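Local coordinates for putative methyltransferase protein (Bacteroides fragilis, PDB 5BP9), which probably transfers methyl groups from S-adenosylmethionine to a substrate, and binds the product S-adenosyl-L-homocysteine, at residues 263-268 / 274-279; 182-187 / 258-263. All blocks are in the same frame, centred on the assembly; numbering follows the deposited sequence. Where two conformers were deposited one is given.

Following the chain from the N terminus, helix 180-190 comes first, and 70 residues, which include strand 195-202, the antiparallel pair 226-233 and 236-244 and helix 248-257, separate its residues 182-187 from 258-263, which closes contact 2. Contact 1 then closes a short hairpin, 263-268 with 274-279, with five residues between them. The two loops follow in series and share E263, neither enclosing the other. Both use strand 260-267, the outermost strand at one side of the seven-stranded sheet: contact 2 packs its start against a helix, contact 1 pairs its later part with strand 272-279. They also touch directly, since V279 CG2 packs on F260 CZ.

Contact 1: 263-268 / 274-279; sequences EMIKEG and LARLTV
E263 and R276 face each other as an antiparallel hydrogen-bonded pair, and the strand axes of 263-267 and 274-279 approach to 4.6 Å, with N-to-C directions 151° apart. E263 N to R276 O (2.8 Å) and R276 N to E263 O close this pair, while M264 and A275 form the next, non-hydrogen-bonded one. There the register slips by one residue. I265 N and K266 N both donate to L274 O, at 2.9 Å and 3.3 Å, the second being the longer bond, and K266 O accepts a hydrogen bond from L274 N in return.

The E263 and R276 side chains lie side by side and point the same way. The extended glutamate, with CG anti to the backbone N (chi1 -172°), brings OE1 to 3.0 Å from R276 NH1 in a nearly straight salt bridge. NH1 is used in the guanidinium plane, but OE1 is met from above the carboxylate plane, the two planes being 67° apart. A water bridges the pair from another direction, accepting from R276 NE at 2.8 Å and donating to E263 OE1 over an unusually short distance, so that two N-H groups of the arginine are tied to one carboxylate oxygen, one directly and one through water.

I265 CD1 sits over the centre of one guanidinium face, 3.8 Å from R276 CZ, while CG2 of the same isoleucine reaches L274 CD2 at 4.0 Å. Beyond the hairpin, helix 92-100 packs on I265, L274 and R276, and K266 NZ bonds to T96 OG1. Helix 248-257 meets M264 and A275 on the other face. Two consecutive residues opposite one define a classic beta bulge, here within the C-terminal antiparallel hairpin that ends the sheet of class I methyltransferases.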
loop_
_atom_site.group_PDB
_atom_site.type_symbol
_atom_site.label_atom_id
_atom_site.label_comp_id
_atom_site.label_asym_id
_atom_site.label_seq_id
_atom_site.Cartn_x
_atom_site.Cartn_y
_atom_site.Cartn_z
ATOM N N GLU A 263 14.109 -6.816 -8.360
ATOM C CA GLU A 263 14.238 -8.272 -8.430
ATOM C C GLU A 263 12.860 -8.898 -8.224
ATOM O O GLU A 263 12.140 -8.564 -7.274
ATOM C CB GLU A 263 15.225 -8.810 -7.369
ATOM C CG GLU A 263 15.517 -10.294 -7.562
ATOM C CD GLU A 263 16.463 -10.908 -6.544
ATOM O OE1 GLU A 263 17.173 -10.163 -5.820
ATOM O OE2 GLU A 263 16.501 -12.164 -6.498
HETATM N N MSE A 264 12.495 -9.813 -9.114
HETATM C CA MSE A 264 11.298 -10.619 -8.950
HETATM C C MSE A 264 11.552 -11.622 -7.856
HETATM O O MSE A 264 12.515 -12.400 -7.954
HETATM C CB MSE A 264 11.074 -11.332 -10.288
HETATM C CG MSE A 264 10.015 -12.415 -10.246
HETATM SE SE MSE A 264 8.345 -11.538 -9.755
HETATM C CE MSE A 264 7.958 -10.773 -11.519
ATOM N N ILE A 265 10.728 -11.621 -6.799
ATOM C CA ILE A 265 10.865 -12.579 -5.671
ATOM C C ILE A 265 9.884 -13.745 -5.799
ATOM O O ILE A 265 10.263 -14.912 -5.611
ATOM C CB ILE A 265 10.651 -11.874 -4.297
ATOM C CG1 ILE A 265 11.694 -10.767 -4.084
ATOM C CG2 ILE A 265 10.658 -12.860 -3.126
ATOM C CD1 ILE A 265 13.156 -11.181 -4.134
ATOM N N LYS A 266 8.616 -13.437 -6.089
ATOM C CA LYS A 266 7.601 -14.467 -6.236
ATOM C C LYS A 266 6.432 -14.033 -7.111
ATOM O O LYS A 266 5.986 -12.883 -7.046
ATOM C CB LYS A 266 7.059 -14.856 -4.861
ATOM C CG LYS A 266 6.207 -16.128 -4.885
ATOM C CD LYS A 266 5.898 -16.628 -3.493
ATOM C CE LYS A 266 7.048 -17.418 -2.895
ATOM N NZ LYS A 266 6.778 -17.760 -1.471
ATOM N N GLU A 267 5.899 -14.980 -7.888
ATOM C CA GLU A 267 4.664 -14.769 -8.643
ATOM C C GLU A 267 3.486 -15.463 -7.977
ATOM O O GLU A 267 3.619 -16.561 -7.442
ATOM C CB GLU A 267 4.817 -15.301 -10.056
ATOM C CG GLU A 267 5.936 -14.623 -10.804
ATOM C CD GLU A 267 5.903 -14.901 -12.288
ATOM O OE1 GLU A 267 6.609 -15.828 -12.729
ATOM O OE2 GLU A 267 5.162 -14.194 -13.001
ATOM N N GLY A 268 2.326 -14.810 -8.048
ATOM C CA GLY A 268 1.055 -15.387 -7.653
ATOM C C GLY A 268 0.425 -15.968 -8.902
ATOM O O GLY A 268 1.060 -16.021 -9.969
ATOM N N LEU A 274 5.520 -10.250 -6.208
ATOM C CA LEU A 274 6.265 -9.572 -5.151
ATOM C C LEU A 274 7.632 -9.265 -5.692
ATOM O O LEU A 274 8.305 -10.171 -6.215
ATOM C CB LEU A 274 6.354 -10.425 -3.897
ATOM C CG LEU A 274 7.154 -9.840 -2.712
ATOM C CD1 LEU A 274 6.445 -8.646 -2.081
ATOM C CD2 LEU A 274 7.468 -10.912 -1.688
ATOM N N ALA A 275 8.034 -7.988 -5.582
ATOM C CA ALA A 275 9.350 -7.544 -5.999
ATOM C C ALA A 275 10.137 -6.971 -4.830
ATOM O O ALA A 275 9.566 -6.502 -3.838
ATOM C CB ALA A 275 9.242 -6.486 -7.088
ATOM N N ARG A 276 11.457 -7.018 -4.975
ATOM C CA ARG A 276 12.401 -6.395 -4.034
ATOM C C ARG A 276 13.157 -5.312 -4.769
ATOM O O ARG A 276 13.730 -5.566 -5.835
ATOM C CB ARG A 276 13.398 -7.437 -3.484
ATOM C CG ARG A 276 14.393 -6.850 -2.491
ATOM C CD ARG A 276 15.077 -7.927 -1.656
ATOM N NE ARG A 276 15.798 -8.878 -2.494
ATOM C CZ ARG A 276 16.162 -10.105 -2.120
ATOM N NH1 ARG A 276 16.827 -10.892 -2.981
ATOM N NH2 ARG A 276 15.866 -10.552 -0.906
ATOM N N LEU A 277 13.140 -4.107 -4.208
ATOM C CA LEU A 277 13.833 -2.955 -4.765
ATOM C C LEU A 277 14.971 -2.564 -3.801
ATOM O O LEU A 277 14.782 -2.479 -2.594
ATOM C CB LEU A 277 12.873 -1.768 -4.963
ATOM C CG LEU A 277 11.577 -2.069 -5.743
ATOM C CD1 LEU A 277 10.540 -0.946 -5.604
ATOM C CD2 LEU A 277 11.854 -2.315 -7.206
ATOM N N THR A 278 16.129 -2.303 -4.368
ATOM C CA THR A 278 17.316 -1.897 -3.610
ATOM C C THR A 278 18.034 -0.790 -4.352
ATOM O O THR A 278 17.906 -0.677 -5.589
ATOM C CB THR A 278 18.299 -3.089 -3.455
ATOM O OG1 THR A 278 18.568 -3.645 -4.749
ATOM C CG2 THR A 278 17.756 -4.154 -2.562
ATOM N N VAL A 279 18.816 0.001 -3.612
ATOM C CA VAL A 279 19.631 1.051 -4.217
ATOM C C VAL A 279 20.701 0.356 -5.053
ATOM O O VAL A 279 21.313 -0.591 -4.587
ATOM C CB VAL A 279 20.260 1.962 -3.143
ATOM C CG1 VAL A 279 21.273 2.923 -3.749
ATOM C CG2 VAL A 279 19.157 2.755 -2.427
HETATM O O HOH W 1 17.152 -7.892 -4.789
#

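Contact 2: 182-187 / 258-263; sequences LFFRKM and NGFKAE
Aromatic packing dominates the meeting of helix 182-187 with the start of strand 260-263, where F184 and F260 bring their rings together with centroids 4.6 Å apart. The planes are inclined at 37°, an oblique pairing. F184 CD1 does the touching: it lies over one face of F260, displaced toward the rim, and comes to 3.3 Å from F260 CD1, a tight approach. F184 CE1 follows across the same ring at 3.6 Å from F260 CG. On both residues CG is anti to the carbonyl carbon, which turns each ring into the space between helix and strand.

Aliphatic contacts fill in around the pair. M187, a selenomethionine one helical turn further on, presses CB against F260 CZ at 3.7 Å, while the rest of its side chain leads away from F260 and touches L152. N258, just ahead of the strand, sets its CB 3.6 Å from F184 CD2. Its side chain crosses that of F184 at about a right angle, although the amide and ring planes are only 21° apart.

Polar groups take a secondary place. The amide ND2 of N258 passes 3.9 Å from F184 CD2 but is hydrogen-bonded to Y254 O, so its polar end is tied back to helix 248-257. A255 of that helix touches both phenylalanines, and I197 of strand 195-202 packs on F260 and M187.

With apolar atoms making nearly all the contact and three of its four residues buried, cohesion here probably comes chiefly from dispersion and the exclusion of water, joining helix 180-190 to the edge strand of the methyltransferase sheet without directional bonds between the segments.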
loop_
_atom_site.group_PDB
_atom_site.type_symbol
_atom_site.label_atom_id
_atom_site.label_comp_id
_atom_site.label_asym_id
_atom_site.label_seq_id
_atom_site.Cartn_x
_atom_site.Cartn_y
_atom_site.Cartn_z
ATOM N N LEU A 182 9.901 11.077 -7.599
ATOM C CA LEU A 182 9.624 11.493 -6.218
ATOM C C LEU A 182 9.673 10.301 -5.288
ATOM O O LEU A 182 10.259 10.370 -4.208
ATOM C CB LEU A 182 8.242 12.154 -6.127
ATOM C CG LEU A 182 7.736 12.570 -4.741
ATOM C CD1 LEU A 182 8.426 13.840 -4.265
ATOM C CD2 LEU A 182 6.225 12.754 -4.772
ATOM N N PHE A 183 9.041 9.205 -5.715
ATOM C CA PHE A 183 9.026 7.996 -4.902
ATOM C C PHE A 183 10.451 7.510 -4.589
ATOM O O PHE A 183 10.783 7.250 -3.428
ATOM C CB PHE A 183 8.205 6.910 -5.613
ATOM C CG PHE A 183 8.305 5.569 -4.951
ATOM C CD1 PHE A 183 7.748 5.371 -3.694
ATOM C CD2 PHE A 183 9.001 4.538 -5.537
ATOM C CE1 PHE A 183 7.890 4.154 -3.046
ATOM C CE2 PHE A 183 9.108 3.298 -4.912
ATOM C CZ PHE A 183 8.579 3.106 -3.649
ATOM N N PHE A 184 11.287 7.367 -5.626
ATOM C CA PHE A 184 12.629 6.858 -5.412
ATOM C C PHE A 184 13.515 7.833 -4.641
ATOM O O PHE A 184 14.363 7.407 -3.862
ATOM C CB PHE A 184 13.251 6.398 -6.726
ATOM C CG PHE A 184 12.682 5.079 -7.197
ATOM C CD1 PHE A 184 12.880 3.931 -6.427
ATOM C CD2 PHE A 184 11.942 4.964 -8.365
ATOM C CE1 PHE A 184 12.348 2.701 -6.818
ATOM C CE2 PHE A 184 11.451 3.736 -8.774
ATOM C CZ PHE A 184 11.625 2.602 -7.995
ATOM N N ARG A 185 13.283 9.139 -4.800
ATOM C CA ARG A 185 13.974 10.123 -3.952
ATOM C C ARG A 185 13.627 9.927 -2.486
ATOM O O ARG A 185 14.515 9.974 -1.636
ATOM C CB ARG A 185 13.680 11.561 -4.354
ATOM C CG ARG A 185 14.388 11.998 -5.617
ATOM C CD ARG A 185 14.343 13.511 -5.793
ATOM N NE ARG A 185 12.999 14.059 -6.024
ATOM C CZ ARG A 185 12.361 14.125 -7.196
ATOM N NH1 ARG A 185 12.894 13.640 -8.306
ATOM N NH2 ARG A 185 11.154 14.684 -7.254
ATOM N N LYS A 186 12.355 9.683 -2.195
ATOM C CA LYS A 186 11.950 9.460 -0.816
ATOM C C LYS A 186 12.548 8.156 -0.280
ATOM O O LYS A 186 12.998 8.085 0.866
ATOM C CB LYS A 186 10.421 9.448 -0.685
ATOM C CG LYS A 186 9.917 9.383 0.750
ATOM C CD LYS A 186 10.036 10.752 1.406
ATOM C CE LYS A 186 10.046 10.664 2.905
ATOM N NZ LYS A 186 10.056 12.027 3.499
HETATM N N MSE A 187 12.572 7.127 -1.118
HETATM C CA MSE A 187 13.152 5.843 -0.709
HETATM C C MSE A 187 14.624 5.949 -0.371
HETATM O O MSE A 187 15.083 5.368 0.621
HETATM C CB MSE A 187 12.965 4.771 -1.790
HETATM C CG MSE A 187 11.525 4.385 -2.096
HETATM SE SE MSE A 187 10.601 3.583 -0.558
HETATM C CE MSE A 187 9.656 5.150 -0.034
ATOM N N ASN A 258 16.090 5.526 -11.921
ATOM C CA ASN A 258 16.183 6.289 -10.684
ATOM C C ASN A 258 17.184 5.703 -9.692
ATOM O O ASN A 258 17.164 6.014 -8.505
ATOM C CB ASN A 258 14.769 6.379 -10.086
ATOM C CG ASN A 258 13.889 7.328 -10.864
ATOM O OD1 ASN A 258 14.035 8.547 -10.736
ATOM N ND2 ASN A 258 12.989 6.791 -11.693
ATOM N N GLY A 259 18.109 4.891 -10.203
ATOM C CA GLY A 259 19.217 4.383 -9.405
ATOM C C GLY A 259 18.874 3.234 -8.478
ATOM O O GLY A 259 19.559 3.029 -7.487
ATOM N N PHE A 260 17.827 2.476 -8.817
ATOM C CA PHE A 260 17.388 1.306 -8.064
ATOM C C PHE A 260 17.462 0.080 -8.958
ATOM O O PHE A 260 17.475 0.184 -10.183
ATOM C CB PHE A 260 15.955 1.477 -7.469
ATOM C CG PHE A 260 15.918 2.291 -6.181
ATOM C CD1 PHE A 260 16.191 3.655 -6.202
ATOM C CD2 PHE A 260 15.655 1.688 -4.968
ATOM C CE1 PHE A 260 16.198 4.412 -5.037
ATOM C CE2 PHE A 260 15.655 2.441 -3.787
ATOM C CZ PHE A 260 15.932 3.805 -3.828
ATOM N N LYS A 261 17.497 -1.073 -8.315
ATOM C CA LYS A 261 17.432 -2.393 -8.964
ATOM C C LYS A 261 16.141 -3.059 -8.483
ATOM O O LYS A 261 15.830 -3.003 -7.287
ATOM C CB LYS A 261 18.639 -3.262 -8.563
ATOM C CG LYS A 261 18.631 -4.660 -9.161
ATOM N N ALA A 262 15.417 -3.680 -9.411
ATOM C CA ALA A 262 14.242 -4.494 -9.098
ATOM C C ALA A 262 14.530 -5.984 -9.318
ATOM O O ALA A 262 15.139 -6.348 -10.318
ATOM C CB ALA A 262 13.063 -4.072 -9.954
ATOM N N GLU A 263 14.109 -6.816 -8.360
ATOM C CA GLU A 263 14.238 -8.272 -8.430
ATOM C C GLU A 263 12.860 -8.898 -8.224
ATOM O O GLU A 263 12.140 -8.564 -7.274
ATOM C CB GLU A 263 15.225 -8.810 -7.369
ATOM C CG GLU A 263 15.517 -10.294 -7.562
ATOM C CD GLU A 263 16.463 -10.908 -6.544
ATOM O OE1 GLU A 263 17.173 -10.163 -5.820
ATOM O OE2 GLU A 263 16.501 -12.164 -6.498
#